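Local coordinates for acyl-CoA dehydrogenase domain protein Tcur3483 (Thermomonospora curvata, PDB 6WY9) that binds FAD and, as in other members of the acyl-CoA dehydrogenase family, probably oxidises a CH-CH bond of its substrate, at residues 202-207 with 245-250; 210-215 with 234-239. All blocks are in the same frame, centred on the assembly; numbering follows the deposited sequence.

Interaction 1. Residues 202-207 with 245-250; sequences GISIII and GEINGG
Ile203 and Ser204, at the start of strand 203-209, meet the turn that leads into helix 250-260, and the backbones come closest at Ser204 and Gly250. Gly250 N donates to Ile203 O at 2.8 Å. The N-H reaches the oxygen from above the carbonyl plane, 37° out of it. The turn is a type II beta turn from Glu246 to Gly249, closed by Gly249 N bonding to Glu246 O.

Ser204 carries the side-chain part of the contact. Its OG accepts the backbone N-H of Asn248 at 2.7 Å, and the bond is nearly straight at 173°. With OG anti to the carbonyl carbon (chi1 -51°), the hydroxyl reaches across to the turn. Ile247 lies against the same oxygen, its CG2 3.8 Å from Ser204 OG. Thr193 OG1 is within hydrogen-bonding reach of Ser204 OG, Asn248 OD1 and Gly202 O. The two carbonyl-type oxygens would have to share its one proton.

Gly250 fits close against the strand. Gly250 CA lies 4.0 Å from Ser204 CA, so the two backbones lie directly against each other. Beyond it, Ile205 CG1 lies 3.9 Å from Gly250 O.

The contact joins the middle beta domain of the acyl-CoA dehydrogenase fold to the first helix of its C-terminal helical domain. The strand sits in a mixed sheet between strands 186-192 and 243-244, bonded to Cys191 and Leu189 on one flank and to Val244 on the other. Ile203 and Ile205 pack on Ile254 of helix 250-260, and Ile205 also touches Tyr146, an FAD-binding residue.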
# COMPACT_ATOMS: atom_id res chain seq x y z
N GLY A 202 -6.54 8.39 38.90
CA GLY A 202 -7.75 8.12 39.65
C GLY A 202 -8.22 6.68 39.58
O GLY A 202 -9.32 6.35 40.02
N ILE A 203 -7.36 5.79 39.08
CA ILE A 203 -7.75 4.43 38.70
C ILE A 203 -7.07 3.43 39.62
O ILE A 203 -5.91 3.61 39.99
CB ILE A 203 -7.36 4.17 37.23
CG1 ILE A 203 -8.17 5.10 36.33
CG2 ILE A 203 -7.59 2.69 36.83
CD1 ILE A 203 -7.60 5.18 34.93
N SER A 204 -7.80 2.38 39.98
CA SER A 204 -7.19 1.23 40.64
C SER A 204 -7.61 -0.06 39.94
O SER A 204 -8.66 -0.12 39.28
CB SER A 204 -7.57 1.18 42.13
OG SER A 204 -7.31 2.43 42.75
N ILE A 205 -6.76 -1.07 40.05
CA ILE A 205 -7.08 -2.43 39.66
C ILE A 205 -7.64 -3.16 40.87
O ILE A 205 -7.02 -3.16 41.95
CB ILE A 205 -5.82 -3.13 39.10
CG1 ILE A 205 -5.41 -2.49 37.77
CG2 ILE A 205 -6.00 -4.66 39.00
CD1 ILE A 205 -6.41 -2.68 36.62
N ILE A 206 -8.82 -3.76 40.73
CA ILE A 206 -9.44 -4.55 41.80
C ILE A 206 -9.85 -5.93 41.28
O ILE A 206 -10.44 -6.04 40.19
CB ILE A 206 -10.67 -3.84 42.40
CG1 ILE A 206 -10.35 -2.38 42.71
CG2 ILE A 206 -11.11 -4.58 43.67
CD1 ILE A 206 -11.48 -1.60 43.47
N ILE A 207 -9.56 -6.97 42.06
CA ILE A 207 -9.94 -8.33 41.67
C ILE A 207 -11.34 -8.62 42.19
O ILE A 207 -11.60 -8.54 43.40
CB ILE A 207 -8.94 -9.38 42.16
CG1 ILE A 207 -7.52 -9.06 41.65
CG2 ILE A 207 -9.37 -10.83 41.73
CD1 ILE A 207 -6.46 -10.06 42.15
N GLY A 245 -1.63 -3.43 43.93
CA GLY A 245 -0.83 -2.23 43.84
C GLY A 245 -1.36 -1.20 44.83
O GLY A 245 -2.00 -1.56 45.82
N GLU A 246 -1.11 0.07 44.55
CA GLU A 246 -1.59 1.16 45.38
C GLU A 246 -2.90 1.73 44.84
O GLU A 246 -3.14 1.75 43.63
CB GLU A 246 -0.54 2.27 45.47
CG GLU A 246 0.49 2.01 46.53
CD GLU A 246 1.85 2.55 46.16
OE1 GLU A 246 1.91 3.37 45.21
OE2 GLU A 246 2.84 2.15 46.81
N ILE A 247 -3.75 2.19 45.77
CA ILE A 247 -5.01 2.80 45.37
C ILE A 247 -4.70 4.06 44.57
O ILE A 247 -3.81 4.85 44.93
CB ILE A 247 -5.89 3.07 46.60
CG1 ILE A 247 -6.37 1.74 47.19
CG2 ILE A 247 -7.09 3.96 46.26
CD1 ILE A 247 -6.96 1.86 48.59
N ASN A 248 -5.40 4.23 43.45
CA ASN A 248 -5.20 5.29 42.47
C ASN A 248 -3.92 5.13 41.66
O ASN A 248 -3.64 6.00 40.81
CB ASN A 248 -5.22 6.67 43.13
CG ASN A 248 -6.54 6.96 43.80
OD1 ASN A 248 -7.59 6.55 43.31
ND2 ASN A 248 -6.49 7.64 44.93
N GLY A 249 -3.15 4.06 41.88
CA GLY A 249 -1.94 3.78 41.12
C GLY A 249 -2.13 2.70 40.07
O GLY A 249 -1.17 2.07 39.62
N GLY A 250 -3.38 2.50 39.64
CA GLY A 250 -3.70 1.38 38.78
C GLY A 250 -3.19 1.50 37.36
O GLY A 250 -3.16 0.50 36.64

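Interaction 2. Residues 210-215 with 234-239; sequences TDAEGF and SGVRVP
A type II beta turn from Ala212 to Phe215 leads into strand 215-221 and packs against the place where strand 227-239 turns a corner, at Ser234 and Gly235. Ser234 N donates to Gly214 O at 3.0 Å. The donor is tilted 31° from the carbonyl plane. Gly214 CA also makes a CA-H...O contact with Ser234 O at 3.4 Å.

Gly214 takes the third position of the turn, with a positive phi. The turn is closed by Phe215 N bonding to Ala212 O. Strands 215-221 and 227-239 are antiparallel neighbours in the second sheet of the middle domain, and this contact lies at the end where the first of them begins.

Val236 lies against one face of the turn. Its CG2 lies over the Gly214 peptide, 3.3 Å from Gly214 C. CG1 meets Ala212 CB at 3.7 Å. CG1 is anti to the backbone N (chi1 178°), which gives each methyl its own part of the turn. Phe215 turns its ring away from Val236 and meets the ring of Tyr233. Past the corner, Val236 and Val238 are backbone-bonded to Ile171 and Phe169 of strand 168-176.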
# COMPACT_ATOMS: atom_id res chain seq x y z
N THR A 210 -16.14 -13.76 40.19
CA THR A 210 -17.26 -13.82 39.27
C THR A 210 -18.50 -14.43 39.90
O THR A 210 -19.56 -14.42 39.27
CB THR A 210 -16.89 -14.60 37.98
OG1 THR A 210 -16.33 -15.90 38.29
CG2 THR A 210 -15.90 -13.80 37.17
N ASP A 211 -18.39 -14.95 41.12
CA ASP A 211 -19.58 -15.36 41.87
C ASP A 211 -20.07 -14.27 42.81
O ASP A 211 -21.06 -14.48 43.52
CB ASP A 211 -19.28 -16.63 42.67
CG ASP A 211 -18.14 -16.45 43.64
OD1 ASP A 211 -17.62 -15.31 43.75
OD2 ASP A 211 -17.75 -17.43 44.28
N ALA A 212 -19.40 -13.12 42.86
CA ALA A 212 -19.84 -12.03 43.71
C ALA A 212 -21.29 -11.69 43.42
O ALA A 212 -21.75 -11.78 42.28
CB ALA A 212 -18.97 -10.79 43.50
N GLU A 213 -22.01 -11.34 44.47
CA GLU A 213 -23.36 -10.83 44.34
C GLU A 213 -23.34 -9.45 43.69
O GLU A 213 -22.55 -8.59 44.08
CB GLU A 213 -24.03 -10.77 45.72
CG GLU A 213 -25.40 -10.12 45.73
CD GLU A 213 -26.09 -10.20 47.09
OE1 GLU A 213 -27.27 -10.62 47.14
OE2 GLU A 213 -25.45 -9.87 48.11
N GLY A 214 -24.23 -9.24 42.74
CA GLY A 214 -24.19 -8.05 41.92
C GLY A 214 -23.36 -8.17 40.64
O GLY A 214 -23.38 -7.25 39.81
N PHE A 215 -22.63 -9.27 40.44
CA PHE A 215 -21.92 -9.45 39.18
C PHE A 215 -22.78 -10.25 38.21
O PHE A 215 -23.44 -11.21 38.60
CB PHE A 215 -20.58 -10.16 39.37
CG PHE A 215 -19.91 -10.55 38.07
CD1 PHE A 215 -19.17 -9.62 37.34
CD2 PHE A 215 -20.03 -11.84 37.57
CE1 PHE A 215 -18.56 -9.97 36.14
CE2 PHE A 215 -19.42 -12.18 36.36
CZ PHE A 215 -18.68 -11.26 35.65
N SER A 234 -23.16 -4.23 40.02
CA SER A 234 -24.24 -3.49 40.66
C SER A 234 -24.09 -3.70 42.17
O SER A 234 -24.48 -4.75 42.69
CB SER A 234 -25.58 -3.97 40.14
OG SER A 234 -26.60 -3.14 40.63
N GLY A 235 -23.48 -2.73 42.84
CA GLY A 235 -23.29 -2.83 44.28
C GLY A 235 -22.35 -3.92 44.69
O GLY A 235 -22.37 -4.34 45.85
N VAL A 236 -21.52 -4.41 43.78
CA VAL A 236 -20.61 -5.50 44.12
C VAL A 236 -19.66 -5.06 45.22
O VAL A 236 -19.07 -3.98 45.16
CB VAL A 236 -19.82 -5.97 42.89
CG1 VAL A 236 -18.86 -7.08 43.30
CG2 VAL A 236 -20.76 -6.43 41.79
N ARG A 237 -19.46 -5.93 46.20
CA ARG A 237 -18.65 -5.60 47.37
C ARG A 237 -17.43 -6.51 47.43
O ARG A 237 -17.56 -7.74 47.37
CB ARG A 237 -19.51 -5.72 48.64
CG ARG A 237 -20.87 -5.04 48.48
CD ARG A 237 -21.62 -4.91 49.79
NE ARG A 237 -20.87 -4.12 50.77
CZ ARG A 237 -21.17 -2.87 51.11
NH1 ARG A 237 -22.20 -2.25 50.55
NH2 ARG A 237 -20.42 -2.24 52.01
N VAL A 238 -16.26 -5.91 47.60
CA VAL A 238 -14.99 -6.64 47.60
C VAL A 238 -14.12 -6.07 48.71
O VAL A 238 -14.06 -4.85 48.88
CB VAL A 238 -14.29 -6.54 46.23
CG1 VAL A 238 -13.01 -7.38 46.19
CG2 VAL A 238 -15.22 -7.00 45.13
N PRO A 239 -13.44 -6.90 49.50
CA PRO A 239 -12.55 -6.36 50.54
C PRO A 239 -11.48 -5.47 49.91
O PRO A 239 -11.05 -5.69 48.78
CB PRO A 239 -11.94 -7.61 51.20
CG PRO A 239 -12.23 -8.72 50.30
CD PRO A 239 -13.46 -8.37 49.52

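The centres of the two contacts are about 17 Å apart. Interaction 1 is partly buried and joins a strand of the mixed sheet to the turn before helix 250-260. Interaction 2 is a surface contact and holds a turn to the corner of a strand in the antiparallel sheet. Strand 203-209 runs on into the loop at 210-215, and strand 227-239 is followed by strand 243-244 and then 245-250, so the same two chain paths take part in both. Interaction 1 is the more polar, with a serine hydroxyl as a bridge, whereas interaction 2 relies on valine methyls and one backbone bond. They touch where Val238 CG1 packs on Ile207 O at 3.3 Å.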